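Local coordinates for periplasmic binding protein (Agrobacterium tumefaciens str. B6, PDB 5L9G) that binds the opine mannopine in the periplasm, most likely as the substrate-binding component of an ABC transporter that imports it, at residues A[121-126]-A[222-227]; A[227-232]-A[284-289]. All coordinates share one frame; numbering follows the deposited sequence.

Contact 1. Residues A[121-126]-A[222-227]. With MO0 (mannopine), chain C.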
ATOM      1  N   TYR A 121      -5.101   4.164  -1.153  1.00 32.13           N
ATOM      2  CA  TYR A 121      -5.515   3.175  -0.159  1.00 31.11           C
ATOM      3  C   TYR A 121      -5.090   3.687   1.226  1.00 34.43           C
ATOM      4  O   TYR A 121      -4.406   4.708   1.326  1.00 35.12           O
ATOM      5  CB  TYR A 121      -4.867   1.816  -0.466  1.00 31.01           C
ATOM      6  CG  TYR A 121      -3.355   1.833  -0.380  1.00 31.38           C
ATOM      7  CD1 TYR A 121      -2.578   2.285  -1.448  1.00 33.70           C
ATOM      8  CD2 TYR A 121      -2.697   1.386   0.765  1.00 31.40           C
ATOM      9  CE1 TYR A 121      -1.189   2.318  -1.367  1.00 34.65           C
ATOM     10  CE2 TYR A 121      -1.309   1.403   0.851  1.00 32.04           C
ATOM     11  CZ  TYR A 121      -0.561   1.853  -0.225  1.00 37.89           C
ATOM     12  OH  TYR A 121       0.800   1.856  -0.153  1.00 35.38           O
ATOM     13  N   SER A 122      -5.473   2.965   2.276  1.00 29.03           N
ATOM     14  CA  SER A 122      -5.109   3.350   3.643  1.00 29.21           C
ATOM     15  C   SER A 122      -4.439   2.188   4.352  1.00 32.66           C
ATOM     16  O   SER A 122      -4.824   1.029   4.144  1.00 31.52           O
ATOM     17  CB  SER A 122      -6.344   3.771   4.438  1.00 31.67           C
ATOM     18  OG  SER A 122      -7.018   4.903   3.910  1.00 34.83           O
ATOM     19  N   THR A 123      -3.435   2.501   5.176  1.00 30.80           N
ATOM     20  CA  THR A 123      -2.785   1.561   6.091  1.00 29.09           C
ATOM     21  C   THR A 123      -3.455   1.932   7.413  1.00 31.94           C
ATOM     22  O   THR A 123      -3.212   3.021   7.937  1.00 30.54           O
ATOM     23  CB  THR A 123      -1.281   1.759   6.103  1.00 33.33           C
ATOM     24  OG1 THR A 123      -0.778   1.491   4.791  1.00 30.41           O
ATOM     25  CG2 THR A 123      -0.602   0.856   7.099  1.00 33.18           C
ATOM     26  N   LEU A 124      -4.372   1.080   7.889  1.00 29.98           N
ATOM     27  CA  LEU A 124      -5.238   1.426   9.008  1.00 28.11           C
ATOM     28  C   LEU A 124      -5.312   0.364  10.103  1.00 31.37           C
ATOM     29  O   LEU A 124      -4.823  -0.744   9.920  1.00 29.77           O
ATOM     30  CB  LEU A 124      -6.673   1.772   8.454  1.00 27.55           C
ATOM     31  CG  LEU A 124      -7.349   0.733   7.517  1.00 30.44           C
ATOM     32  CD1 LEU A 124      -7.741  -0.557   8.271  1.00 31.07           C
ATOM     33  CD2 LEU A 124      -8.620   1.319   6.896  1.00 31.27           C
ATOM     34  N   ILE A 125      -5.988   0.708  11.217  1.00 28.06           N
ATOM     35  CA  ILE A 125      -6.190  -0.152  12.390  1.00 26.96           C
ATOM     36  C   ILE A 125      -7.501  -0.905  12.255  1.00 30.48           C
ATOM     37  O   ILE A 125      -8.544  -0.280  12.120  1.00 29.60           O
ATOM     38  CB  ILE A 125      -6.230   0.725  13.690  1.00 30.60           C
ATOM     39  CG1 ILE A 125      -4.917   1.485  13.888  1.00 31.80           C
ATOM     40  CG2 ILE A 125      -6.597  -0.105  14.965  1.00 31.23           C
ATOM     41  CD1 ILE A 125      -5.088   2.776  14.763  1.00 34.40           C
ATOM     42  N   ALA A 126      -7.458  -2.222  12.421  1.00 26.07           N
ATOM     43  CA  ALA A 126      -8.656  -3.074  12.456  1.00 26.79           C
ATOM     44  C   ALA A 126      -8.569  -3.894  13.731  1.00 30.14           C
ATOM     45  O   ALA A 126      -7.464  -4.250  14.155  1.00 29.72           O
ATOM     46  CB  ALA A 126      -8.693  -4.015  11.249  1.00 27.12           C
ATOM     47  N   MET A 222      -5.867  -7.386  16.984  1.00 28.99           N
ATOM     48  CA  MET A 222      -5.832  -6.105  16.271  1.00 28.09           C
ATOM     49  C   MET A 222      -4.695  -6.173  15.275  1.00 31.41           C
ATOM     50  O   MET A 222      -3.754  -6.942  15.471  1.00 30.97           O
ATOM     51  CB  MET A 222      -5.708  -4.899  17.215  1.00 29.12           C
ATOM     52  CG  MET A 222      -4.456  -4.949  18.094  1.00 30.73           C
ATOM     53  SD  MET A 222      -4.402  -3.488  19.164  0.60 29.57           S
ATOM     54  CE  MET A 222      -5.536  -3.968  20.513  1.00 31.61           C
ATOM     55  N   ILE A 223      -4.791  -5.377  14.202  1.00 27.72           N
ATOM     56  CA  ILE A 223      -3.813  -5.442  13.104  1.00 27.62           C
ATOM     57  C   ILE A 223      -3.754  -4.107  12.401  1.00 31.06           C
ATOM     58  O   ILE A 223      -4.777  -3.428  12.257  1.00 29.68           O
ATOM     59  CB  ILE A 223      -4.207  -6.600  12.100  1.00 29.01           C
ATOM     60  CG1 ILE A 223      -3.231  -6.743  10.916  1.00 29.56           C
ATOM     61  CG2 ILE A 223      -5.673  -6.463  11.563  1.00 27.37           C
ATOM     62  CD1 ILE A 223      -3.469  -8.025  10.083  1.00 28.98           C
ATOM     63  N   ILE A 224      -2.553  -3.741  11.956  1.00 29.03           N
ATOM     64  CA  ILE A 224      -2.389  -2.605  11.065  1.00 29.65           C
ATOM     65  C   ILE A 224      -2.167  -3.223   9.690  1.00 31.26           C
ATOM     66  O   ILE A 224      -1.162  -3.914   9.464  1.00 30.74           O
ATOM     67  CB  ILE A 224      -1.253  -1.626  11.438  1.00 33.71           C
ATOM     68  CG1 ILE A 224      -1.472  -1.018  12.844  1.00 33.25           C
ATOM     69  CG2 ILE A 224      -1.181  -0.516  10.356  1.00 34.57           C
ATOM     70  CD1 ILE A 224      -0.211  -0.373  13.450  1.00 32.97           C
ATOM     71  N   THR A 225      -3.118  -2.999   8.782  1.00 28.38           N
ATOM     72  CA  THR A 225      -2.997  -3.505   7.404  1.00 27.96           C
ATOM     73  C   THR A 225      -3.808  -2.588   6.456  1.00 30.79           C
ATOM     74  O   THR A 225      -4.317  -1.540   6.863  1.00 31.40           O
ATOM     75  CB  THR A 225      -3.313  -5.036   7.304  1.00 29.63           C
ATOM     76  OG1 THR A 225      -2.933  -5.537   6.011  1.00 32.37           O
ATOM     77  CG2 THR A 225      -4.789  -5.357   7.590  1.00 28.50           C
ATOM     78  N   TRP A 226      -3.906  -2.999   5.198  1.00 29.50           N
ATOM     79  CA  TRP A 226      -4.522  -2.216   4.132  1.00 30.18           C
ATOM     80  C   TRP A 226      -6.047  -2.363   4.114  1.00 31.44           C
ATOM     81  O   TRP A 226      -6.570  -3.466   4.255  1.00 29.22           O
ATOM     82  CB  TRP A 226      -3.827  -2.564   2.797  1.00 29.01           C
ATOM     83  CG  TRP A 226      -2.323  -2.402   2.922  1.00 29.33           C
ATOM     84  CD1 TRP A 226      -1.659  -1.289   3.359  1.00 31.90           C
ATOM     85  CD2 TRP A 226      -1.314  -3.353   2.547  1.00 30.26           C
ATOM     86  NE1 TRP A 226      -0.293  -1.502   3.324  1.00 32.54           N
ATOM     87  CE2 TRP A 226      -0.052  -2.749   2.792  1.00 33.63           C
ATOM     88  CE3 TRP A 226      -1.347  -4.668   2.038  1.00 31.64           C
ATOM     89  CZ2 TRP A 226       1.154  -3.420   2.583  1.00 34.09           C
ATOM     90  CZ3 TRP A 226      -0.145  -5.300   1.735  1.00 33.41           C
ATOM     91  CH2 TRP A 226       1.090  -4.684   2.012  1.00 34.77           C
ATOM     92  N   GLY A 227      -6.731  -1.223   3.982  1.00 28.49           N
ATOM     93  CA  GLY A 227      -8.191  -1.117   4.038  1.00 29.45           C
ATOM     94  C   GLY A 227      -8.962  -2.088   3.160  1.00 32.19           C
ATOM     95  O   GLY A 227      -9.997  -2.618   3.571  1.00 29.15           O
TER
HETATM   96  OAB MO0 C 401       6.363  -1.433  -3.501  1.00 37.00           O
HETATM   97  CAF MO0 C 401       6.309  -2.816  -3.280  1.00 37.76           C
HETATM   98  CAG MO0 C 401       5.202  -3.228  -2.327  1.00 35.67           C
HETATM   99  OAC MO0 C 401       5.663  -3.189  -1.022  1.00 36.39           O
HETATM  100  CAH MO0 C 401       3.894  -2.506  -2.536  1.00 36.53           C
HETATM  101  OAM MO0 C 401       3.450  -2.620  -3.837  1.00 36.67           O
HETATM  102  CAI MO0 C 401       2.781  -2.864  -1.550  1.00 33.31           C
HETATM  103  OAD MO0 C 401       2.435  -4.212  -1.653  1.00 35.73           O
HETATM  104  CAJ MO0 C 401       1.598  -1.946  -1.666  1.00 33.25           C
HETATM  105  OAE MO0 C 401       2.011  -0.630  -1.434  1.00 37.76           O
HETATM  106  CAK MO0 C 401       0.403  -2.327  -0.780  1.00 29.10           C
HETATM  107  N   MO0 C 401      -0.811  -2.362  -1.606  1.00 29.28           N
HETATM  108  CA  MO0 C 401      -2.050  -2.490  -0.801  1.00 28.88           C
HETATM  109  C   MO0 C 401      -2.565  -3.908  -0.862  1.00 33.73           C
HETATM  110  O   MO0 C 401      -1.870  -4.789  -1.411  1.00 31.54           O
HETATM  111  CB  MO0 C 401      -3.124  -1.506  -1.200  1.00 31.10           C
HETATM  112  CG  MO0 C 401      -3.836  -1.898  -2.477  1.00 32.04           C
HETATM  113  CD  MO0 C 401      -4.512  -0.757  -3.152  1.00 33.36           C
HETATM  114  OE1 MO0 C 401      -5.894  -0.617  -2.971  1.00 29.25           O
HETATM  115  NE2 MO0 C 401      -3.922   0.066  -3.872  1.00 35.97           N
HETATM  116  OXT MO0 C 401      -3.659  -4.240  -0.307  1.00 30.26           O
HETATM  117  O   HOH W   1       1.783   0.369   4.521  1.00 32.53           O
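Ser122 O is gripped twice from segment 222-227, by Gly227 N at the helix start, which donates a hydrogen bond to it at 3.0 Å (N-H...O angle 158°), and by Trp226 CA at the strand end, which sends a C-H...O contact to the same Ser122 O at 3.3 Å. Strands 115-128 and 222-226 run antiparallel in the mixed sheet of this periplasmic binding protein. Thr123–Trp226 and Ile125–Ile224 are non-hydrogen-bonded pairs; Leu124–Thr225 and Ala126–Ile223 are hydrogen-bonded pairs, and Leu124 N to Thr225 O is the shortest link at 2.8 Å. On the face carrying Thr123, Ile125, Ile224 and Trp226, Thr123 CG2 meets Ile224 CG2 methyl to methyl at 3.6 Å, while Met140 and Phe143 of helix 140-144 cover Ile224. On the Leu124 and Ala126 face, Ala126 CB packs against Ile223 CG2, and Ala211 and Ile215 of helix 208-216 touch the Ile223 side chain.

At the pocket end, Tyr121 turns a ring edge to the five-membered ring of Trp226 in an offset edge-to-face pair, planes at 90°, with Tyr121 CE2 3.7 Å from Trp226 CD1. One face of each ring meets mannopine: CB of the ligand lies over Tyr121, and its CA, CAK and carboxylate carbon C lie against Trp226, where CE3 comes within 3.2 Å of that C. With CG opposite its carbonyl carbon (chi1 -53°), the indole runs beside Thr123, whose OG1 sits at its edge in the ring plane. There a water, also in that plane, accepts a hydrogen bond from Trp226 NE1 at 3.0 Å and is hydrogen-bonded to Thr123 OG1 at 2.8 Å.

Contact 2. Residues A[227-232]-A[284-289]; sequences GGRVQG and NSFATA. With MO0 (mannopine), chain C.
Arg229 and Phe286, with Arg229 CD 4.1 Å from Phe286 CZ, border the glutamine-derived end of mannopine. Two nearly straight bonds hold the ligand carboxylate at the guanidinium edge: Arg229 NE to OXT at 2.7 Å (165°) and Arg229 NH2 to O at 2.9 Å (168°). Arg229 CG stands opposite the carbonyl carbon and the chain bends at chi2 (-59°), which brings the guanidinium back toward the ligand; its plane is nearly perpendicular to the Phe286 ring. The ligand amide oxygen OE1 lies near the Phe286 ring plane at its edge, and Thr288 OG1 donates to that OE1 at 2.7 Å. A water reaches the same oxygen; it also donates to Ala287 O at 2.7 Å and accepts a weak bond from Gly228 N, so this water links OE1 to Ala287 and, weakly, to Gly228.

Behind these groups the first turn of helix 227-235 packs on the loop preceding strand 289-290, a helix N-terminus presenting backbone and arginine to the pocket of this solute-binding protein. Gly228 CA comes 3.2 Å from Ala287 O and makes an off-centre CH-pi contact with the Phe286 ring. A second water bridges the backbones, donating to Gly228 O and accepting from Ala287 N. Ala287 centres an inverse gamma turn, closed by a weak Thr288 N to Phe286 O bond.

Further out, Gly29 O takes a further bond from Arg229 NH2, and Trp32 of helix 30-48 touches Arg229, Phe286 and Thr288. Away from the ligand, Gln231 CB rests on Ala287 CB at 3.9 Å, while Gln231 NE2 donates to Tyr242 OH.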
ATOM      1  N   GLY A 227      -6.731  -1.223   3.982  1.00 28.49           N
ATOM      2  CA  GLY A 227      -8.191  -1.117   4.038  1.00 29.45           C
ATOM      3  C   GLY A 227      -8.962  -2.088   3.160  1.00 32.19           C
ATOM      4  O   GLY A 227      -9.997  -2.618   3.571  1.00 29.15           O
ATOM      5  N   GLY A 228      -8.479  -2.280   1.928  1.00 29.94           N
ATOM      6  CA  GLY A 228      -9.141  -3.194   0.987  1.00 29.33           C
ATOM      7  C   GLY A 228      -9.100  -4.636   1.465  1.00 31.02           C
ATOM      8  O   GLY A 228     -10.104  -5.351   1.386  1.00 29.49           O
ATOM      9  N   ARG A 229      -7.960  -5.041   2.029  1.00 28.47           N
ATOM     10  CA  ARG A 229      -7.791  -6.395   2.587  1.00 27.73           C
ATOM     11  C   ARG A 229      -8.738  -6.587   3.769  1.00 28.59           C
ATOM     12  O   ARG A 229      -9.392  -7.633   3.883  1.00 26.66           O
ATOM     13  CB  ARG A 229      -6.332  -6.629   3.026  1.00 27.00           C
ATOM     14  CG  ARG A 229      -5.278  -6.326   1.941  1.00 27.23           C
ATOM     15  CD  ARG A 229      -5.435  -7.164   0.651  1.00 29.52           C
ATOM     16  NE  ARG A 229      -4.319  -6.896  -0.266  1.00 29.53           N
ATOM     17  CZ  ARG A 229      -3.806  -7.788  -1.108  1.00 38.93           C
ATOM     18  NH1 ARG A 229      -4.320  -9.017  -1.187  1.00 33.46           N
ATOM     19  NH2 ARG A 229      -2.766  -7.467  -1.872  1.00 31.67           N
ATOM     20  N   VAL A 230      -8.848  -5.546   4.620  1.00 27.43           N
ATOM     21  CA  VAL A 230      -9.723  -5.607   5.814  1.00 26.30           C
ATOM     22  C   VAL A 230     -11.187  -5.705   5.392  1.00 28.71           C
ATOM     23  O   VAL A 230     -11.899  -6.572   5.891  1.00 27.88           O
ATOM     24  CB  VAL A 230      -9.486  -4.421   6.777  1.00 27.87           C
ATOM     25  CG1 VAL A 230     -10.476  -4.461   7.955  1.00 28.27           C
ATOM     26  CG2 VAL A 230      -8.051  -4.420   7.301  1.00 26.29           C
ATOM     27  N   GLN A 231     -11.640  -4.787   4.523  1.00 26.96           N
ATOM     28  CA  GLN A 231     -13.033  -4.792   4.075  1.00 27.94           C
ATOM     29  C   GLN A 231     -13.402  -6.131   3.395  1.00 30.98           C
ATOM     30  O   GLN A 231     -14.489  -6.664   3.640  1.00 29.98           O
ATOM     31  CB  GLN A 231     -13.345  -3.567   3.183  1.00 28.96           C
ATOM     32  CG  GLN A 231     -14.857  -3.492   2.827  1.00 36.26           C
ATOM     33  CD  GLN A 231     -15.777  -3.375   4.042  1.00 47.28           C
ATOM     34  OE1 GLN A 231     -16.673  -4.191   4.281  1.00 41.56           O
ATOM     35  NE2 GLN A 231     -15.559  -2.383   4.865  1.00 35.34           N
ATOM     36  N   GLY A 232     -12.482  -6.662   2.588  1.00 29.61           N
ATOM     37  CA  GLY A 232     -12.656  -7.955   1.918  1.00 29.27           C
ATOM     38  C   GLY A 232     -12.835  -9.097   2.919  1.00 31.23           C
ATOM     39  O   GLY A 232     -13.713  -9.943   2.737  1.00 30.29           O
ATOM     40  N   ASN A 284     -15.008  -1.846  -8.121  1.00 40.87           N
ATOM     41  CA  ASN A 284     -16.294  -2.553  -8.305  1.00 42.22           C
ATOM     42  C   ASN A 284     -16.624  -3.540  -7.176  1.00 47.91           C
ATOM     43  O   ASN A 284     -17.766  -3.569  -6.699  1.00 48.62           O
ATOM     44  CB  ASN A 284     -16.399  -3.203  -9.668  1.00 44.13           C
ATOM     45  CG  ASN A 284     -16.683  -2.181 -10.746  1.00 50.87           C
ATOM     46  OD1 ASN A 284     -16.820  -0.977 -10.472  1.00 46.94           O
ATOM     47  ND2 ASN A 284     -16.743  -2.627 -11.996  1.00 47.46           N
ATOM     48  N   SER A 285     -15.629  -4.277  -6.708  1.00 43.43           N
ATOM     49  CA  SER A 285     -15.849  -5.174  -5.567  1.00 43.81           C
ATOM     50  C   SER A 285     -14.827  -4.880  -4.472  1.00 46.63           C
ATOM     51  O   SER A 285     -15.200  -4.811  -3.289  1.00 48.98           O
ATOM     52  CB  SER A 285     -15.805  -6.637  -6.002  1.00 48.77           C
ATOM     53  OG  SER A 285     -14.648  -6.902  -6.778  1.00 65.32           O
ATOM     54  N   PHE A 286     -13.548  -4.679  -4.866  1.00 37.09           N
ATOM     55  CA  PHE A 286     -12.441  -4.421  -3.934  1.00 32.89           C
ATOM     56  C   PHE A 286     -12.438  -2.972  -3.438  1.00 35.09           C
ATOM     57  O   PHE A 286     -12.575  -2.056  -4.238  1.00 34.06           O
ATOM     58  CB  PHE A 286     -11.102  -4.820  -4.575  1.00 33.74           C
ATOM     59  CG  PHE A 286      -9.927  -4.845  -3.622  1.00 32.15           C
ATOM     60  CD1 PHE A 286      -9.706  -5.939  -2.787  1.00 34.82           C
ATOM     61  CD2 PHE A 286      -9.027  -3.785  -3.575  1.00 32.56           C
ATOM     62  CE1 PHE A 286      -8.602  -5.961  -1.911  1.00 34.03           C
ATOM     63  CE2 PHE A 286      -7.927  -3.811  -2.702  1.00 34.80           C
ATOM     64  CZ  PHE A 286      -7.726  -4.896  -1.878  1.00 32.46           C
ATOM     65  N   ALA A 287     -12.284  -2.774  -2.121  1.00 31.86           N
ATOM     66  CA  ALA A 287     -12.318  -1.452  -1.515  1.00 33.21           C
ATOM     67  C   ALA A 287     -10.995  -0.709  -1.736  1.00 35.37           C
ATOM     68  O   ALA A 287     -10.057  -0.807  -0.938  1.00 31.66           O
ATOM     69  CB  ALA A 287     -12.662  -1.536  -0.032  1.00 34.46           C
ATOM     70  N   THR A 288     -10.926  -0.021  -2.881  1.00 33.50           N
ATOM     71  CA  THR A 288      -9.796   0.836  -3.254  1.00 33.54           C
ATOM     72  C   THR A 288     -10.363   2.139  -3.837  1.00 39.08           C
ATOM     73  O   THR A 288     -11.585   2.262  -3.949  1.00 38.78           O
ATOM     74  CB  THR A 288      -8.814   0.101  -4.174  1.00 35.71           C
ATOM     75  OG1 THR A 288      -7.658   0.938  -4.322  1.00 35.12           O
ATOM     76  CG2 THR A 288      -9.423  -0.219  -5.543  1.00 37.22           C
ATOM     77  N   ALA A 289      -9.488   3.107  -4.187  1.00 36.15           N
ATOM     78  CA  ALA A 289      -9.906   4.382  -4.761  1.00 37.02           C
ATOM     79  C   ALA A 289      -9.103   4.624  -6.029  1.00 40.51           C
ATOM     80  O   ALA A 289      -7.885   4.594  -5.953  1.00 39.22           O
ATOM     81  CB  ALA A 289      -9.660   5.515  -3.772  1.00 38.30           C
TER
HETATM   82  OAB MO0 C 401       6.363  -1.433  -3.501  1.00 37.00           O
HETATM   83  CAF MO0 C 401       6.309  -2.816  -3.280  1.00 37.76           C
HETATM   84  CAG MO0 C 401       5.202  -3.228  -2.327  1.00 35.67           C
HETATM   85  OAC MO0 C 401       5.663  -3.189  -1.022  1.00 36.39           O
HETATM   86  CAH MO0 C 401       3.894  -2.506  -2.536  1.00 36.53           C
HETATM   87  OAM MO0 C 401       3.450  -2.620  -3.837  1.00 36.67           O
HETATM   88  CAI MO0 C 401       2.781  -2.864  -1.550  1.00 33.31           C
HETATM   89  OAD MO0 C 401       2.435  -4.212  -1.653  1.00 35.73           O
HETATM   90  CAJ MO0 C 401       1.598  -1.946  -1.666  1.00 33.25           C
HETATM   91  OAE MO0 C 401       2.011  -0.630  -1.434  1.00 37.76           O
HETATM   92  CAK MO0 C 401       0.403  -2.327  -0.780  1.00 29.10           C
HETATM   93  N   MO0 C 401      -0.811  -2.362  -1.606  1.00 29.28           N
HETATM   94  CA  MO0 C 401      -2.050  -2.490  -0.801  1.00 28.88           C
HETATM   95  C   MO0 C 401      -2.565  -3.908  -0.862  1.00 33.73           C
HETATM   96  O   MO0 C 401      -1.870  -4.789  -1.411  1.00 31.54           O
HETATM   97  CB  MO0 C 401      -3.124  -1.506  -1.200  1.00 31.10           C
HETATM   98  CG  MO0 C 401      -3.836  -1.898  -2.477  1.00 32.04           C
HETATM   99  CD  MO0 C 401      -4.512  -0.757  -3.152  1.00 33.36           C
HETATM  100  OE1 MO0 C 401      -5.894  -0.617  -2.971  1.00 29.25           O
HETATM  101  NE2 MO0 C 401      -3.922   0.066  -3.872  1.00 35.97           N
HETATM  102  OXT MO0 C 401      -3.659  -4.240  -0.307  1.00 30.26           O
HETATM  103  O   HOH W   2      -7.336  -0.776  -0.682  1.00 28.92           O
HETATM  104  O   HOH W   3     -12.236  -5.092  -0.374  1.00 29.93           O

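Contact 1 runs directly into contact 2: strand 222-226 ends at Trp226, the N-cap residue of helix 227-235, and Gly227 belongs to both contacts. Their centres lie about 11 Å apart. Val230, on the helix side turned to the sheet, joins them by packing, its CG2 3.4 Å from Thr225 CG2 and its CG1 3.8 Å from Ala126 CB. Mannopine is shared between them. The aromatic pair of contact 1 covers the ligand's CB, CA and CAK and reaches its carboxylate carbon, with Tyr121 OH 3.0 Å from OAE; contact 2 gives hydrogen bonds to the carboxylate and amide oxygen. Asp83 and Asp252 bond the same ligand from outside both contacts.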